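Local structure of probable thiamine pyrophosphokinase (3L8M) at residues 1-13 / 88-101. The protein probably transfers pyrophosphate from ATP to thiamine, making thiamine diphosphate. Residues are numbered along the deposited sequence; the frame is centred on the assembly and turned at random.
Sequences MKANLLCGNRNLP and RGYRNIDVYGATGG. With NA (sodium ion), chain C.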
loop_
_atom_site.group_PDB
_atom_site.type_symbol
_atom_site.label_atom_id
_atom_site.label_comp_id
_atom_site.label_asym_id
_atom_site.label_seq_id
_atom_site.Cartn_x
_atom_site.Cartn_y
_atom_site.Cartn_z
HETATM N N MSE A 1 6.111 -3.377 11.746
HETATM C CA MSE A 1 4.792 -3.741 11.163
HETATM C C MSE A 1 3.768 -3.694 12.289
HETATM O O MSE A 1 3.988 -4.272 13.350
HETATM C CB MSE A 1 4.861 -5.140 10.546
HETATM C CG MSE A 1 3.631 -5.525 9.744
HETATM SE SE MSE A 1 3.974 -6.983 8.529
HETATM C CE MSE A 1 3.858 -8.444 9.773
ATOM N N LYS A 2 2.657 -2.999 12.051
ATOM C CA LYS A 2 1.608 -2.827 13.049
ATOM C C LYS A 2 0.304 -3.591 12.792
ATOM O O LYS A 2 -0.226 -3.593 11.676
ATOM C CB LYS A 2 1.294 -1.337 13.177
ATOM C CG LYS A 2 0.231 -0.991 14.208
ATOM C CD LYS A 2 -0.271 0.426 13.956
ATOM C CE LYS A 2 -1.409 0.816 14.884
ATOM N NZ LYS A 2 -2.074 2.048 14.383
ATOM N N ALA A 3 -0.226 -4.229 13.831
ATOM C CA ALA A 3 -1.480 -4.959 13.680
ATOM C C ALA A 3 -2.522 -4.525 14.716
ATOM O O ALA A 3 -2.204 -4.326 15.889
ATOM C CB ALA A 3 -1.236 -6.464 13.780
ATOM N N ASN A 4 -3.761 -4.362 14.260
ATOM C CA ASN A 4 -4.871 -3.973 15.126
ATOM C C ASN A 4 -5.796 -5.170 15.244
ATOM O O ASN A 4 -6.144 -5.781 14.237
ATOM C CB ASN A 4 -5.675 -2.822 14.521
ATOM C CG ASN A 4 -4.864 -1.572 14.355
ATOM O OD1 ASN A 4 -4.341 -1.021 15.328
ATOM N ND2 ASN A 4 -4.748 -1.107 13.113
ATOM N N LEU A 5 -6.187 -5.506 16.466
ATOM C CA LEU A 5 -7.098 -6.623 16.687
ATOM C C LEU A 5 -8.436 -6.108 17.179
ATOM O O LEU A 5 -8.495 -5.207 18.017
ATOM C CB LEU A 5 -6.539 -7.607 17.728
ATOM C CG LEU A 5 -5.545 -8.665 17.231
ATOM C CD1 LEU A 5 -4.262 -7.994 16.755
ATOM C CD2 LEU A 5 -5.266 -9.671 18.348
ATOM N N LEU A 6 -9.514 -6.664 16.643
ATOM C CA LEU A 6 -10.831 -6.280 17.099
ATOM C C LEU A 6 -11.474 -7.511 17.747
ATOM O O LEU A 6 -11.603 -8.551 17.104
ATOM C CB LEU A 6 -11.681 -5.779 15.935
ATOM C CG LEU A 6 -13.038 -5.196 16.343
ATOM C CD1 LEU A 6 -12.823 -4.090 17.372
ATOM C CD2 LEU A 6 -13.769 -4.658 15.107
ATOM N N CYS A 7 -11.850 -7.392 19.020
ATOM C CA CYS A 7 -12.489 -8.491 19.755
ATOM C C CYS A 7 -13.992 -8.306 19.919
ATOM O O CYS A 7 -14.665 -9.198 20.412
ATOM C CB CYS A 7 -11.912 -8.632 21.157
ATOM S SG CYS A 7 -10.151 -8.803 21.250
ATOM N N GLY A 8 -14.511 -7.148 19.520
ATOM C CA GLY A 8 -15.930 -6.885 19.665
ATOM C C GLY A 8 -16.229 -5.405 19.508
ATOM O O GLY A 8 -15.342 -4.650 19.111
ATOM N N ASN A 9 -17.452 -4.978 19.833
ATOM C CA ASN A 9 -17.827 -3.573 19.669
ATOM C C ASN A 9 -18.056 -2.735 20.934
ATOM O O ASN A 9 -18.685 -1.674 20.868
ATOM C CB ASN A 9 -19.070 -3.483 18.770
ATOM C CG ASN A 9 -20.300 -4.101 19.407
ATOM O OD1 ASN A 9 -20.199 -5.028 20.215
ATOM N ND2 ASN A 9 -21.473 -3.604 19.033
ATOM N N ARG A 10 -17.544 -3.186 22.076
ATOM C CA ARG A 10 -17.711 -2.435 23.327
ATOM C C ARG A 10 -16.586 -1.433 23.599
ATOM O O ARG A 10 -15.407 -1.766 23.494
ATOM C CB ARG A 10 -17.793 -3.382 24.524
ATOM C CG ARG A 10 -19.094 -4.136 24.673
ATOM C CD ARG A 10 -18.988 -5.140 25.814
ATOM N NE ARG A 10 -20.164 -5.995 25.883
ATOM C CZ ARG A 10 -21.353 -5.590 26.316
ATOM N NH1 ARG A 10 -21.520 -4.341 26.735
ATOM N NH2 ARG A 10 -22.382 -6.427 26.300
ATOM N N ASN A 11 -16.978 -0.210 23.955
ATOM C CA ASN A 11 -16.058 0.875 24.295
ATOM C C ASN A 11 -15.015 1.207 23.229
ATOM O O ASN A 11 -13.954 1.753 23.535
ATOM C CB ASN A 11 -15.353 0.550 25.617
ATOM C CG ASN A 11 -16.325 0.221 26.729
ATOM O OD1 ASN A 11 -17.348 0.888 26.893
ATOM N ND2 ASN A 11 -16.013 -0.806 27.506
ATOM N N LEU A 12 -15.316 0.892 21.977
ATOM C CA LEU A 12 -14.373 1.173 20.900
ATOM C C LEU A 12 -14.224 2.663 20.683
ATOM O O LEU A 12 -15.206 3.405 20.776
ATOM C CB LEU A 12 -14.846 0.547 19.593
ATOM C CG LEU A 12 -14.945 -0.972 19.590
ATOM C CD1 LEU A 12 -15.160 -1.439 18.160
ATOM C CD2 LEU A 12 -13.665 -1.574 20.164
ATOM N N PRO A 13 -12.991 3.129 20.419
ATOM C CA PRO A 13 -12.821 4.568 20.188
ATOM C C PRO A 13 -13.688 4.882 18.970
ATOM O O PRO A 13 -13.698 4.124 17.992
ATOM C CB PRO A 13 -11.327 4.691 19.904
ATOM C CG PRO A 13 -10.732 3.590 20.774
ATOM C CD PRO A 13 -11.689 2.443 20.516
ATOM N N ARG A 88 3.929 -13.712 12.449
ATOM C CA ARG A 88 3.996 -13.099 11.121
ATOM C C ARG A 88 4.870 -11.838 11.096
ATOM O O ARG A 88 4.962 -11.152 10.078
ATOM C CB ARG A 88 2.578 -12.777 10.624
ATOM C CG ARG A 88 1.717 -14.024 10.332
ATOM C CD ARG A 88 0.231 -13.678 10.173
ATOM N NE ARG A 88 -0.572 -14.793 9.672
ATOM C CZ ARG A 88 -0.755 -15.950 10.308
ATOM N NH1 ARG A 88 -0.191 -16.164 11.488
ATOM N NH2 ARG A 88 -1.513 -16.901 9.768
ATOM N N GLY A 89 5.505 -11.524 12.219
ATOM C CA GLY A 89 6.377 -10.359 12.253
ATOM C C GLY A 89 5.764 -9.041 12.699
ATOM O O GLY A 89 6.384 -7.991 12.551
ATOM N N TYR A 90 4.553 -9.079 13.239
ATOM C CA TYR A 90 3.917 -7.855 13.720
ATOM C C TYR A 90 4.580 -7.497 15.053
ATOM O O TYR A 90 4.588 -8.304 15.981
ATOM C CB TYR A 90 2.410 -8.089 13.903
ATOM C CG TYR A 90 1.627 -8.137 12.596
ATOM C CD1 TYR A 90 1.350 -6.973 11.887
ATOM C CD2 TYR A 90 1.165 -9.348 12.074
ATOM C CE1 TYR A 90 0.630 -7.005 10.694
ATOM C CE2 TYR A 90 0.448 -9.393 10.873
ATOM C CZ TYR A 90 0.184 -8.213 10.192
ATOM O OH TYR A 90 -0.516 -8.243 9.009
ATOM N N ARG A 91 5.141 -6.297 15.143
ATOM C CA ARG A 91 5.836 -5.872 16.357
ATOM C C ARG A 91 5.028 -4.964 17.279
ATOM O O ARG A 91 5.240 -4.957 18.491
ATOM C CB ARG A 91 7.136 -5.159 15.992
ATOM C CG ARG A 91 8.091 -5.020 17.156
ATOM C CD ARG A 91 9.240 -6.013 17.054
ATOM N NE ARG A 91 10.268 -5.562 16.118
ATOM C CZ ARG A 91 10.977 -4.446 16.271
ATOM N NH1 ARG A 91 10.768 -3.664 17.322
ATOM N NH2 ARG A 91 11.902 -4.110 15.378
ATOM N N ASN A 92 4.131 -4.174 16.697
ATOM C CA ASN A 92 3.289 -3.269 17.470
ATOM C C ASN A 92 1.875 -3.786 17.329
ATOM O O ASN A 92 1.344 -3.828 16.223
ATOM C CB ASN A 92 3.382 -1.841 16.921
ATOM C CG ASN A 92 4.772 -1.248 17.072
ATOM O OD1 ASN A 92 5.292 -1.123 18.184
ATOM N ND2 ASN A 92 5.382 -0.882 15.952
ATOM N N ILE A 93 1.274 -4.192 18.445
ATOM C CA ILE A 93 -0.081 -4.728 18.437
ATOM C C ILE A 93 -1.037 -3.912 19.300
ATOM O O ILE A 93 -0.780 -3.692 20.480
ATOM C CB ILE A 93 -0.114 -6.192 18.949
ATOM C CG1 ILE A 93 1.016 -7.010 18.305
ATOM C CG2 ILE A 93 -1.467 -6.817 18.645
ATOM C CD1 ILE A 93 1.090 -6.890 16.819
ATOM N N ASP A 94 -2.135 -3.465 18.700
ATOM C CA ASP A 94 -3.155 -2.702 19.414
ATOM C C ASP A 94 -4.413 -3.552 19.477
ATOM O O ASP A 94 -4.995 -3.887 18.441
ATOM C CB ASP A 94 -3.477 -1.389 18.688
ATOM C CG ASP A 94 -2.358 -0.379 18.789
ATOM O OD1 ASP A 94 -1.385 -0.664 19.518
ATOM O OD2 ASP A 94 -2.457 0.695 18.153
ATOM N N VAL A 95 -4.823 -3.907 20.691
ATOM C CA VAL A 95 -6.023 -4.711 20.867
ATOM C C VAL A 95 -7.183 -3.802 21.272
ATOM O O VAL A 95 -7.126 -3.099 22.285
ATOM C CB VAL A 95 -5.810 -5.817 21.939
ATOM C CG1 VAL A 95 -7.083 -6.642 22.101
ATOM C CG2 VAL A 95 -4.638 -6.723 21.527
ATOM N N TYR A 96 -8.233 -3.821 20.467
ATOM C CA TYR A 96 -9.417 -3.014 20.715
ATOM C C TYR A 96 -10.535 -3.990 20.998
ATOM O O TYR A 96 -10.466 -5.144 20.565
ATOM C CB TYR A 96 -9.780 -2.217 19.456
ATOM C CG TYR A 96 -8.784 -1.155 19.074
ATOM C CD1 TYR A 96 -8.924 0.153 19.539
ATOM C CD2 TYR A 96 -7.710 -1.449 18.238
ATOM C CE1 TYR A 96 -8.024 1.147 19.176
ATOM C CE2 TYR A 96 -6.800 -0.462 17.865
ATOM C CZ TYR A 96 -6.967 0.837 18.339
ATOM O OH TYR A 96 -6.100 1.829 17.955
ATOM N N GLY A 97 -11.562 -3.527 21.708
ATOM C CA GLY A 97 -12.707 -4.371 21.996
ATOM C C GLY A 97 -12.584 -5.354 23.144
ATOM O O GLY A 97 -13.496 -6.153 23.357
ATOM N N ALA A 98 -11.486 -5.293 23.897
ATOM C CA ALA A 98 -11.286 -6.222 25.002
ATOM C C ALA A 98 -11.736 -5.757 26.398
ATOM O O ALA A 98 -11.438 -6.442 27.381
ATOM C CB ALA A 98 -9.809 -6.652 25.056
ATOM N N THR A 99 -12.432 -4.618 26.495
ATOM C CA THR A 99 -12.901 -4.110 27.795
ATOM C C THR A 99 -14.430 -4.113 27.879
ATOM O O THR A 99 -15.114 -4.238 26.866
ATOM C CB THR A 99 -12.399 -2.653 28.093
ATOM O OG1 THR A 99 -13.171 -1.702 27.349
ATOM C CG2 THR A 99 -10.930 -2.487 27.715
ATOM N N GLY A 100 -14.957 -3.977 29.094
ATOM C CA GLY A 100 -16.397 -3.981 29.303
ATOM C C GLY A 100 -16.973 -5.393 29.334
ATOM O O GLY A 100 -16.230 -6.369 29.221
ATOM N N GLY A 101 -18.290 -5.504 29.499
ATOM C CA GLY A 101 -18.942 -6.815 29.512
ATOM C C GLY A 101 -18.438 -7.801 30.557
ATOM O O GLY A 101 -18.325 -7.456 31.730
HETATM NA NA NA C . 1.262 -1.083 20.487
HETATM O O HOH W 1 5.099 -0.882 13.193
HETATM O O HOH W 2 -4.100 1.475 16.233
HETATM O O HOH W 3 -13.083 -2.340 24.400
#
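Two neighbouring parallel strands, 2-6 and 92-96, pair in the parallel, helix-flanked part of the mixed sheet, in what is predicted to be the thiamin pyrophosphokinase catalytic domain; helix 77-87 leads into 92-96. Strand 24-28 lies beyond the first and 124-128 beyond the second. Met1 O opens the ladder, taking Arg91 N (2.9 Å) and, weakly, Asn92 N. Ala3 N to Asn92 O, Asp94 N to Ala3 O, Leu5 N to Asp94 O and Tyr96 N to Leu5 O follow, and Cys7 N on Tyr96 O ends it. Ala3, Leu5, Ile93 and Val95 share the face packed by helix 77-87; Leu5 CD1 lies against Ile93 CG2 at 3.6 Å.

At the start of the strands the Tyr90 ring is sandwiched. Met1, present as selenomethionine, sends CG anti to its own N (chi1 -171°) and bends at chi3, which sets CE 3.4 Å from the ring centroid, over the middle of one face; Ala3 CB presses on the opposite face, nearer the rim. His24 meets this ring edge-to-face.

On the other side of the sheet, Lys2, Asn4, Asp94 and the Tyr96 hydroxyl form a polar patch around one water. It accepts from Lys2 NZ and Tyr96 OH and donates to Asn4 OD1 and Asp94 OD2, bridging NZ and OD2, which at 4.0 Å lie beyond salt-bridge range. Glu23 OE1 forms a salt bridge with Lys2 NZ and accepts a hydrogen bond from Asn4 ND2. Asp94 OD1 binds a sodium ion, as does Asn124 O.

Past the strands, Leu12 CD2 sits 3.3 Å from Gly97 N, and Asn11 ND2 donates almost within its amide plane to Thr99 OG1 at 3.0 Å, an oxygen also hydrogen-bonded to Asp129 OD2.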